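Local atomic coordinates of 6-phosphogluconate dehydratase (Shewanella oneidensis, PDB entry 2GP4), a protein that probably catalyses the dehydration of 6-phosphogluconate to 2-keto-3-deoxy-6-phosphogluconate, a step of the Entner-Doudoroff pathway, and is captured here without its iron-sulfur cluster. Residues V338-F343 with L440-G445. Residues are numbered along the deposited sequence; the frame is centred on the assembly and turned at random.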
ATOM      1  N   VAL A 338       4.252  -9.818  -8.938  1.00 17.55           N
ATOM      2  CA  VAL A 338       5.055  -8.594  -8.844  1.00 17.46           C
ATOM      3  C   VAL A 338       6.083  -8.725  -7.712  1.00 17.50           C
ATOM      4  O   VAL A 338       5.753  -9.194  -6.621  1.00 17.41           O
ATOM      5  CB  VAL A 338       4.153  -7.347  -8.575  1.00 17.68           C
ATOM      6  CG1 VAL A 338       4.988  -6.094  -8.321  1.00 18.00           C
ATOM      7  CG2 VAL A 338       3.177  -7.106  -9.723  1.00 17.53           C
ATOM      8  N   ASN A 339       7.328  -8.321  -7.967  1.00 17.52           N
ATOM      9  CA  ASN A 339       8.363  -8.367  -6.926  1.00 17.53           C
ATOM     10  C   ASN A 339       9.014  -7.001  -6.637  1.00 17.46           C
ATOM     11  O   ASN A 339       8.630  -5.993  -7.224  1.00 17.52           O
ATOM     12  CB  ASN A 339       9.406  -9.469  -7.220  1.00 17.39           C
ATOM     13  CG  ASN A 339      10.151  -9.267  -8.545  1.00 18.60           C
ATOM     14  OD1 ASN A 339      10.626 -10.237  -9.149  1.00 19.80           O
ATOM     15  ND2 ASN A 339      10.267  -8.020  -8.994  1.00 19.04           N
ATOM     16  N   TRP A 340       9.997  -6.979  -5.739  1.00 17.56           N
ATOM     17  CA  TRP A 340      10.688  -5.738  -5.375  1.00 17.78           C
ATOM     18  C   TRP A 340      11.514  -5.121  -6.496  1.00 17.94           C
ATOM     19  O   TRP A 340      11.747  -3.919  -6.494  1.00 18.08           O
ATOM     20  CB  TRP A 340      11.541  -5.911  -4.110  1.00 17.41           C
ATOM     21  CG  TRP A 340      10.728  -6.047  -2.859  1.00 16.80           C
ATOM     22  CD1 TRP A 340       9.419  -5.672  -2.679  1.00 16.44           C
ATOM     23  CD2 TRP A 340      11.168  -6.569  -1.601  1.00 16.83           C
ATOM     24  NE1 TRP A 340       9.020  -5.939  -1.395  1.00 15.98           N
ATOM     25  CE2 TRP A 340      10.071  -6.485  -0.707  1.00 16.67           C
ATOM     26  CE3 TRP A 340      12.379  -7.107  -1.141  1.00 16.01           C
ATOM     27  CZ2 TRP A 340      10.148  -6.924   0.615  1.00 16.68           C
ATOM     28  CZ3 TRP A 340      12.456  -7.539   0.174  1.00 16.50           C
ATOM     29  CH2 TRP A 340      11.346  -7.444   1.038  1.00 16.78           C
ATOM     30  N   ASP A 341      11.951  -5.934  -7.451  1.00 18.37           N
ATOM     31  CA  ASP A 341      12.635  -5.408  -8.636  1.00 18.80           C
ATOM     32  C   ASP A 341      11.691  -4.512  -9.440  1.00 18.89           C
ATOM     33  O   ASP A 341      12.122  -3.515 -10.020  1.00 18.79           O
ATOM     34  CB  ASP A 341      13.150  -6.533  -9.525  1.00 19.04           C
ATOM     35  CG  ASP A 341      14.077  -7.483  -8.797  1.00 20.32           C
ATOM     36  OD1 ASP A 341      13.611  -8.565  -8.391  1.00 22.46           O
ATOM     37  OD2 ASP A 341      15.271  -7.160  -8.645  1.00 22.57           O
ATOM     38  N   ASP A 342      10.406  -4.874  -9.477  1.00 18.85           N
ATOM     39  CA  ASP A 342       9.401  -4.041 -10.128  1.00 19.06           C
ATOM     40  C   ASP A 342       9.285  -2.689  -9.434  1.00 18.99           C
ATOM     41  O   ASP A 342       9.319  -1.659 -10.091  1.00 18.92           O
ATOM     42  CB  ASP A 342       8.034  -4.730 -10.163  1.00 19.09           C
ATOM     43  CG  ASP A 342       8.082  -6.114 -10.800  1.00 19.53           C
ATOM     44  OD1 ASP A 342       8.890  -6.341 -11.732  1.00 19.50           O
ATOM     45  OD2 ASP A 342       7.294  -6.978 -10.361  1.00 19.29           O
ATOM     46  N   PHE A 343       9.166  -2.703  -8.105  1.00 19.01           N
ATOM     47  CA  PHE A 343       8.973  -1.478  -7.325  1.00 18.75           C
ATOM     48  C   PHE A 343      10.165  -0.534  -7.450  1.00 18.85           C
ATOM     49  O   PHE A 343       9.997   0.662  -7.704  1.00 18.81           O
ATOM     50  CB  PHE A 343       8.715  -1.803  -5.849  1.00 18.37           C
ATOM     51  CG  PHE A 343       7.301  -2.218  -5.556  1.00 17.90           C
ATOM     52  CD1 PHE A 343       6.328  -1.266  -5.261  1.00 17.17           C
ATOM     53  CD2 PHE A 343       6.941  -3.558  -5.563  1.00 17.63           C
ATOM     54  CE1 PHE A 343       5.020  -1.644  -4.989  1.00 16.34           C
ATOM     55  CE2 PHE A 343       5.635  -3.945  -5.286  1.00 17.50           C
ATOM     56  CZ  PHE A 343       4.675  -2.987  -5.001  1.00 17.19           C
ATOM     57  N   LEU A 440      11.928   4.541  -3.552  1.00 19.30           N
ATOM     58  CA  LEU A 440      11.801   3.161  -3.078  1.00 19.35           C
ATOM     59  C   LEU A 440      12.866   2.274  -3.718  1.00 19.42           C
ATOM     60  O   LEU A 440      12.783   1.974  -4.906  1.00 19.61           O
ATOM     61  CB  LEU A 440      10.418   2.599  -3.404  1.00 19.31           C
ATOM     62  CG  LEU A 440       9.610   1.774  -2.387  1.00 18.98           C
ATOM     63  CD1 LEU A 440       8.605   0.912  -3.132  1.00 18.20           C
ATOM     64  CD2 LEU A 440      10.461   0.919  -1.452  1.00 18.26           C
ATOM     65  N   LYS A 441      13.859   1.859  -2.936  1.00 19.49           N
ATOM     66  CA  LYS A 441      14.957   1.040  -3.467  1.00 19.61           C
ATOM     67  C   LYS A 441      15.049  -0.360  -2.865  1.00 19.57           C
ATOM     68  O   LYS A 441      14.792  -0.569  -1.674  1.00 19.77           O
ATOM     69  CB  LYS A 441      16.311   1.754  -3.312  1.00 19.63           C
ATOM     70  CG  LYS A 441      16.472   3.062  -4.119  1.00 20.52           C
ATOM     71  CD  LYS A 441      15.905   2.979  -5.541  1.00 21.29           C
ATOM     72  CE  LYS A 441      16.773   2.132  -6.456  1.00 21.93           C
ATOM     73  NZ  LYS A 441      16.140   1.976  -7.784  1.00 22.56           N
ATOM     74  N   LEU A 442      15.437  -1.314  -3.706  1.00 19.28           N
ATOM     75  CA  LEU A 442      15.725  -2.670  -3.264  1.00 18.87           C
ATOM     76  C   LEU A 442      17.149  -2.764  -2.722  1.00 18.89           C
ATOM     77  O   LEU A 442      18.080  -2.196  -3.295  1.00 18.91           O
ATOM     78  CB  LEU A 442      15.533  -3.645  -4.434  1.00 18.77           C
ATOM     79  CG  LEU A 442      15.983  -5.102  -4.312  1.00 18.30           C
ATOM     80  CD1 LEU A 442      15.181  -5.885  -3.265  1.00 16.43           C
ATOM     81  CD2 LEU A 442      15.875  -5.751  -5.668  1.00 18.81           C
ATOM     82  N   LEU A 443      17.318  -3.478  -1.617  1.00 19.13           N
ATOM     83  CA  LEU A 443      18.652  -3.777  -1.102  1.00 19.51           C
ATOM     84  C   LEU A 443      18.903  -5.283  -1.167  1.00 20.01           C
ATOM     85  O   LEU A 443      18.055  -6.075  -0.744  1.00 20.36           O
ATOM     86  CB  LEU A 443      18.834  -3.237   0.323  1.00 19.38           C
ATOM     87  CG  LEU A 443      18.642  -1.726   0.540  1.00 19.04           C
ATOM     88  CD1 LEU A 443      18.489  -1.399   2.015  1.00 18.73           C
ATOM     89  CD2 LEU A 443      19.762  -0.879  -0.081  1.00 17.88           C
ATOM     90  N   LYS A 444      20.054  -5.665  -1.720  1.00 20.20           N
ATOM     91  CA  LYS A 444      20.446  -7.068  -1.844  1.00 20.53           C
ATOM     92  C   LYS A 444      21.795  -7.305  -1.172  1.00 20.32           C
ATOM     93  O   LYS A 444      22.620  -6.395  -1.092  1.00 20.21           O
ATOM     94  CB  LYS A 444      20.587  -7.474  -3.318  1.00 20.65           C
ATOM     95  CG  LYS A 444      19.338  -7.373  -4.166  1.00 22.26           C
ATOM     96  CD  LYS A 444      19.359  -8.404  -5.310  1.00 23.91           C
ATOM     97  CE  LYS A 444      20.385  -8.078  -6.408  1.00 24.31           C
ATOM     98  NZ  LYS A 444      19.847  -7.175  -7.465  1.00 23.93           N
ATOM     99  N   GLY A 445      22.018  -8.538  -0.717  1.00 20.19           N
ATOM    100  CA  GLY A 445      23.331  -8.982  -0.255  1.00 19.96           C
ATOM    101  C   GLY A 445      23.284 -10.324   0.451  1.00 19.91           C
ATOM    102  O   GLY A 445      22.294 -11.060   0.345  1.00 19.84           O
TER
HETATM  103  O   HOH W   1      17.221  -8.833  -7.887  1.00 10.86           O
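Leu442 spreads its two methyls between Trp340 and Asp341 on the first turn of helix 340-347. Leu442 CD1 lies 3.7 Å from Trp340 CE3, at the edge of the indole and near its plane, and also meets Trp340 CB; the two side chains cross at about a right angle. The other methyl, Leu442 CD2, comes within 3.3 Å of Asp341 OD2. A chi1 of 170° swings the branch of Leu442 away from its own N, so that CD1 and CD2 reach two successive helix residues. With an alanine in place of Leu442, both methyl contacts would be lost, which would probably open a gap between the edge of Trp340 and the Asp341 carboxylate. Two residues back along the strand, Leu440 CD1 lies 3.8 Å from both Phe343 CB and Phe343 CD1, the side chains running side by side. At the polar margin one water donates to Asp341 OD2 (2.7 Å) and accepts from Lys444 NZ (3.1 Å), bridging opposite charges, while Asp341 OD1 forms a salt bridge with Arg449. The contact thus docks a helix of the largely helical N-terminal part onto strand 440-445 of the C-terminal mainly beta domain: strand 448-453 flanks Trp340 and Leu442, and helices 304-316 and 322-333 pack on Phe343 and Leu440.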